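Local coordinates for ribosomal RNA processing protein 6 (Trypanosoma brucei brucei, PDB 4NLC) that probably acts as a 3'-5' exoribonuclease of the nuclear exosome in rRNA processing, here represented by its catalytic core of exonuclease and HRDC domains, at residues 84-95 and 137-148. The protein carries 1 engineered substitution. Numbering follows the deposited sequence.
Sequences VAVLLNETEIAV and PVFLQPNIVKVF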
loop_
_atom_site.group_PDB
_atom_site.type_symbol
_atom_site.label_atom_id
_atom_site.label_comp_id
_atom_site.label_asym_id
_atom_site.label_seq_id
_atom_site.Cartn_x
_atom_site.Cartn_y
_atom_site.Cartn_z
ATOM N N VAL A 84 18.951 -9.217 4.570
ATOM C CA VAL A 84 18.344 -10.417 3.994
ATOM C C VAL A 84 18.992 -11.698 4.609
ATOM O O VAL A 84 18.268 -12.637 4.922
ATOM C CB VAL A 84 18.348 -10.363 2.430
ATOM C CG1 VAL A 84 18.084 -11.732 1.789
ATOM C CG2 VAL A 84 17.334 -9.334 1.934
ATOM N N ALA A 85 20.310 -11.699 4.845
ATOM C CA ALA A 85 20.990 -12.874 5.432
ATOM C C ALA A 85 20.661 -13.033 6.908
ATOM O O ALA A 85 20.565 -14.160 7.378
ATOM C CB ALA A 85 22.498 -12.819 5.205
ATOM N N VAL A 86 20.466 -11.918 7.634
ATOM C CA VAL A 86 20.063 -11.947 9.046
ATOM C C VAL A 86 18.642 -12.592 9.105
ATOM O O VAL A 86 18.426 -13.538 9.857
ATOM C CB VAL A 86 20.068 -10.520 9.689
ATOM C CG1 VAL A 86 19.215 -10.467 10.953
ATOM C CG2 VAL A 86 21.489 -10.045 9.977
ATOM N N LEU A 87 17.712 -12.098 8.272
ATOM C CA LEU A 87 16.348 -12.590 8.217
ATOM C C LEU A 87 16.242 -14.084 7.894
ATOM O O LEU A 87 15.315 -14.744 8.381
ATOM C CB LEU A 87 15.516 -11.759 7.252
ATOM C CG LEU A 87 15.371 -10.248 7.509
ATOM C CD1 LEU A 87 14.419 -9.654 6.518
ATOM C CD2 LEU A 87 14.924 -9.923 8.954
ATOM N N LEU A 88 17.213 -14.622 7.106
ATOM C CA LEU A 88 17.270 -16.034 6.724
ATOM C C LEU A 88 17.563 -16.974 7.904
ATOM O O LEU A 88 17.357 -18.167 7.759
ATOM C CB LEU A 88 18.237 -16.306 5.555
ATOM C CG LEU A 88 17.861 -15.748 4.153
ATOM C CD1 LEU A 88 19.072 -15.820 3.188
ATOM C CD2 LEU A 88 16.635 -16.435 3.541
ATOM N N ASN A 89 18.029 -16.456 9.058
ATOM C CA ASN A 89 18.289 -17.261 10.259
ATOM C C ASN A 89 17.116 -17.223 11.273
ATOM O O ASN A 89 17.237 -17.770 12.377
ATOM C CB ASN A 89 19.595 -16.833 10.933
ATOM C CG ASN A 89 20.832 -17.389 10.287
ATOM O OD1 ASN A 89 20.888 -18.550 9.866
ATOM N ND2 ASN A 89 21.869 -16.572 10.223
ATOM N N GLU A 90 15.988 -16.575 10.897
ATOM C CA GLU A 90 14.786 -16.456 11.740
ATOM C C GLU A 90 13.683 -17.411 11.279
ATOM O O GLU A 90 13.644 -17.798 10.114
ATOM C CB GLU A 90 14.262 -15.007 11.721
ATOM C CG GLU A 90 15.308 -13.943 12.052
ATOM C CD GLU A 90 15.904 -13.975 13.452
ATOM O OE1 GLU A 90 17.065 -13.536 13.603
ATOM O OE2 GLU A 90 15.217 -14.426 14.396
ATOM N N THR A 91 12.803 -17.808 12.187
ATOM C CA THR A 91 11.663 -18.686 11.861
ATOM C C THR A 91 10.369 -17.858 11.731
ATOM O O THR A 91 9.359 -18.350 11.226
ATOM C CB THR A 91 11.536 -19.828 12.885
ATOM O OG1 THR A 91 11.461 -19.268 14.193
ATOM C CG2 THR A 91 12.691 -20.828 12.795
ATOM N N GLU A 92 10.407 -16.610 12.201
ATOM C CA GLU A 92 9.312 -15.659 12.122
ATOM C C GLU A 92 9.813 -14.227 12.214
ATOM O O GLU A 92 10.683 -13.915 13.033
ATOM C CB GLU A 92 8.153 -15.935 13.110
ATOM C CG GLU A 92 8.447 -15.701 14.580
ATOM C CD GLU A 92 9.187 -16.812 15.288
ATOM O OE1 GLU A 92 9.022 -17.990 14.892
ATOM O OE2 GLU A 92 9.961 -16.497 16.221
ATOM N N ILE A 93 9.265 -13.359 11.342
ATOM C CA ILE A 93 9.627 -11.937 11.289
ATOM C C ILE A 93 8.351 -11.158 11.194
ATOM O O ILE A 93 7.377 -11.680 10.639
ATOM C CB ILE A 93 10.602 -11.587 10.118
ATOM C CG1 ILE A 93 9.900 -11.662 8.723
ATOM C CG2 ILE A 93 11.908 -12.428 10.161
ATOM C CD1 ILE A 93 10.769 -11.246 7.491
ATOM N N ALA A 94 8.350 -9.911 11.724
ATOM C CA ALA A 94 7.185 -9.012 11.697
ATOM C C ALA A 94 7.482 -7.962 10.658
ATOM O O ALA A 94 8.585 -7.413 10.643
ATOM C CB ALA A 94 6.977 -8.362 13.051
ATOM N N VAL A 95 6.525 -7.725 9.750
ATOM C CA VAL A 95 6.685 -6.786 8.658
ATOM C C VAL A 95 5.515 -5.787 8.616
ATOM O O VAL A 95 4.365 -6.136 8.908
ATOM C CB VAL A 95 6.875 -7.510 7.280
ATOM C CG1 VAL A 95 7.270 -6.520 6.171
ATOM C CG2 VAL A 95 7.891 -8.666 7.354
ATOM N N PRO A 137 14.218 -14.223 -1.391
ATOM C CA PRO A 137 14.490 -15.482 -0.649
ATOM C C PRO A 137 13.806 -15.514 0.736
ATOM O O PRO A 137 13.353 -16.565 1.160
ATOM C CB PRO A 137 16.017 -15.485 -0.518
ATOM C CG PRO A 137 16.503 -14.610 -1.623
ATOM C CD PRO A 137 15.485 -13.513 -1.685
ATOM N N VAL A 138 13.685 -14.363 1.407
ATOM C CA VAL A 138 13.027 -14.267 2.714
ATOM C C VAL A 138 11.515 -14.390 2.545
ATOM O O VAL A 138 10.910 -15.242 3.198
ATOM C CB VAL A 138 13.437 -12.999 3.533
ATOM C CG1 VAL A 138 12.666 -12.909 4.857
ATOM C CG2 VAL A 138 14.935 -12.989 3.806
ATOM N N PHE A 139 10.902 -13.552 1.675
ATOM C CA PHE A 139 9.454 -13.594 1.496
ATOM C C PHE A 139 8.924 -14.926 0.936
ATOM O O PHE A 139 7.811 -15.309 1.286
ATOM C CB PHE A 139 8.941 -12.404 0.673
ATOM C CG PHE A 139 8.978 -11.083 1.400
ATOM C CD1 PHE A 139 8.069 -10.799 2.412
ATOM C CD2 PHE A 139 9.911 -10.114 1.066
ATOM C CE1 PHE A 139 8.112 -9.570 3.099
ATOM C CE2 PHE A 139 9.948 -8.885 1.752
ATOM C CZ PHE A 139 9.033 -8.618 2.751
ATOM N N LEU A 140 9.717 -15.622 0.099
ATOM C CA LEU A 140 9.383 -16.910 -0.524
ATOM C C LEU A 140 9.714 -18.115 0.341
ATOM O O LEU A 140 9.247 -19.207 0.027
ATOM C CB LEU A 140 10.053 -17.066 -1.914
ATOM C CG LEU A 140 9.600 -16.092 -3.034
ATOM C CD1 LEU A 140 10.352 -16.385 -4.351
ATOM C CD2 LEU A 140 8.099 -16.172 -3.273
ATOM N N GLN A 141 10.527 -17.937 1.408
ATOM C CA GLN A 141 10.979 -19.014 2.295
ATOM C C GLN A 141 9.813 -19.560 3.113
ATOM O O GLN A 141 9.329 -18.863 3.999
ATOM C CB GLN A 141 12.158 -18.524 3.168
ATOM C CG GLN A 141 12.849 -19.523 4.119
ATOM C CD GLN A 141 13.116 -20.908 3.625
ATOM O OE1 GLN A 141 14.074 -21.175 2.900
ATOM N NE2 GLN A 141 12.352 -21.837 4.122
ATOM N N PRO A 142 9.358 -20.812 2.836
ATOM C CA PRO A 142 8.238 -21.369 3.597
ATOM C C PRO A 142 8.502 -21.608 5.084
ATOM O O PRO A 142 7.554 -21.701 5.851
ATOM C CB PRO A 142 7.933 -22.684 2.865
ATOM C CG PRO A 142 9.185 -23.051 2.197
ATOM C CD PRO A 142 9.859 -21.776 1.830
ATOM N N ASN A 143 9.770 -21.746 5.495
ATOM C CA ASN A 143 10.071 -22.009 6.909
ATOM C C ASN A 143 10.155 -20.732 7.741
ATOM O O ASN A 143 10.412 -20.790 8.934
ATOM C CB ASN A 143 11.318 -22.875 7.058
ATOM C CG ASN A 143 11.432 -23.514 8.423
ATOM O OD1 ASN A 143 10.497 -24.162 8.916
ATOM N ND2 ASN A 143 12.559 -23.292 9.090
ATOM N N ILE A 144 9.944 -19.584 7.113
ATOM C CA ILE A 144 9.964 -18.307 7.810
ATOM C C ILE A 144 8.572 -17.782 7.751
ATOM O O ILE A 144 8.064 -17.541 6.648
ATOM C CB ILE A 144 10.987 -17.265 7.225
ATOM C CG1 ILE A 144 12.435 -17.843 7.182
ATOM C CG2 ILE A 144 10.916 -15.900 7.996
ATOM C CD1 ILE A 144 13.509 -16.946 6.544
ATOM N N VAL A 145 7.937 -17.591 8.925
ATOM C CA VAL A 145 6.596 -16.981 8.951
ATOM C C VAL A 145 6.760 -15.455 8.872
ATOM O O VAL A 145 7.545 -14.878 9.641
ATOM C CB VAL A 145 5.753 -17.432 10.175
ATOM C CG1 VAL A 145 4.471 -16.593 10.315
ATOM C CG2 VAL A 145 5.404 -18.908 10.072
ATOM N N LYS A 146 6.020 -14.799 7.947
ATOM C CA LYS A 146 6.009 -13.333 7.832
ATOM C C LYS A 146 4.716 -12.860 8.469
ATOM O O LYS A 146 3.630 -13.113 7.950
ATOM C CB LYS A 146 6.069 -12.863 6.371
ATOM C CG LYS A 146 7.479 -12.793 5.724
ATOM C CD LYS A 146 8.181 -14.139 5.544
ATOM C CE LYS A 146 7.461 -15.048 4.564
ATOM N NZ LYS A 146 8.257 -16.257 4.208
ATOM N N VAL A 147 4.836 -12.227 9.619
ATOM C CA VAL A 147 3.726 -11.687 10.391
ATOM C C VAL A 147 3.451 -10.219 9.965
ATOM O O VAL A 147 4.320 -9.346 10.081
ATOM C CB VAL A 147 4.002 -11.777 11.924
ATOM C CG1 VAL A 147 2.781 -11.331 12.745
ATOM C CG2 VAL A 147 4.447 -13.171 12.337
ATOM N N PHE A 148 2.238 -9.951 9.516
ATOM C CA PHE A 148 1.805 -8.589 9.204
ATOM C C PHE A 148 0.539 -8.336 10.004
ATOM O O PHE A 148 -0.169 -9.285 10.328
ATOM C CB PHE A 148 1.451 -8.484 7.714
ATOM C CG PHE A 148 2.572 -8.355 6.716
ATOM C CD1 PHE A 148 3.334 -9.465 6.351
ATOM C CD2 PHE A 148 2.809 -7.148 6.068
ATOM C CE1 PHE A 148 4.313 -9.371 5.337
ATOM C CE2 PHE A 148 3.780 -7.053 5.059
ATOM C CZ PHE A 148 4.510 -8.173 4.687
HETATM O O HOH W 1 8.859 -21.173 11.151
#
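With chi1 of 71°, Ile93 holds CG1 between its backbone N and carbonyl carbon, and its extended chain carries CD1 to Val138 CG1, 3.6 Å away, with the CG methylene of Lys146 alongside. Val138 CG1 stands anti to its backbone N (177°) and also meets Leu87 CB; its CG2 fits among Val84, Leu87 and Leu88, 3.7 Å from Leu87 CB. Helix 136-140 thereby packs against the end of helix 77-87 on the Ile93 and Lys146 face of the sheet. Ile144 packs against the turn from Leu87 to Glu90, with CG1 3.2 Å from Glu90 O and CD1 against Leu87 O. Strands 92-95 and 145-148 run parallel, joined by four backbone hydrogen bonds, the first from Val145 N to Thr91 O just ahead of strand 92-95, then Ile93 N to Val145 O, Val147 N to Ile93 O and Val95 N to Val147 O. The first meets Thr91 O from well above its carbonyl plane, and a water bridges that same oxygen to Asn143 O. At the far end, Val95 lies over one face of the Phe148 ring, a CH-pi contact with CB 3.8 Å from the centroid. On the opposite face of the sheet, Ala94 and Val147 meet Leu226 of helix 226-238. The two strands are neighbours in the central mixed sheet of the RNase H-like exonuclease domain. Lys146 is bent at chi2 and chi3, and its NZ donates hydrogen bonds to Ile144 O (2.8 Å) and Val138 O (3.0 Å), and to Val167 O outside the segment. Several carbonyl oxygens thus surround one buried amine, which should favour its protonated form, and the lysine, from within strand 145-148, joins helix 136-140 to the residue that precedes the strand.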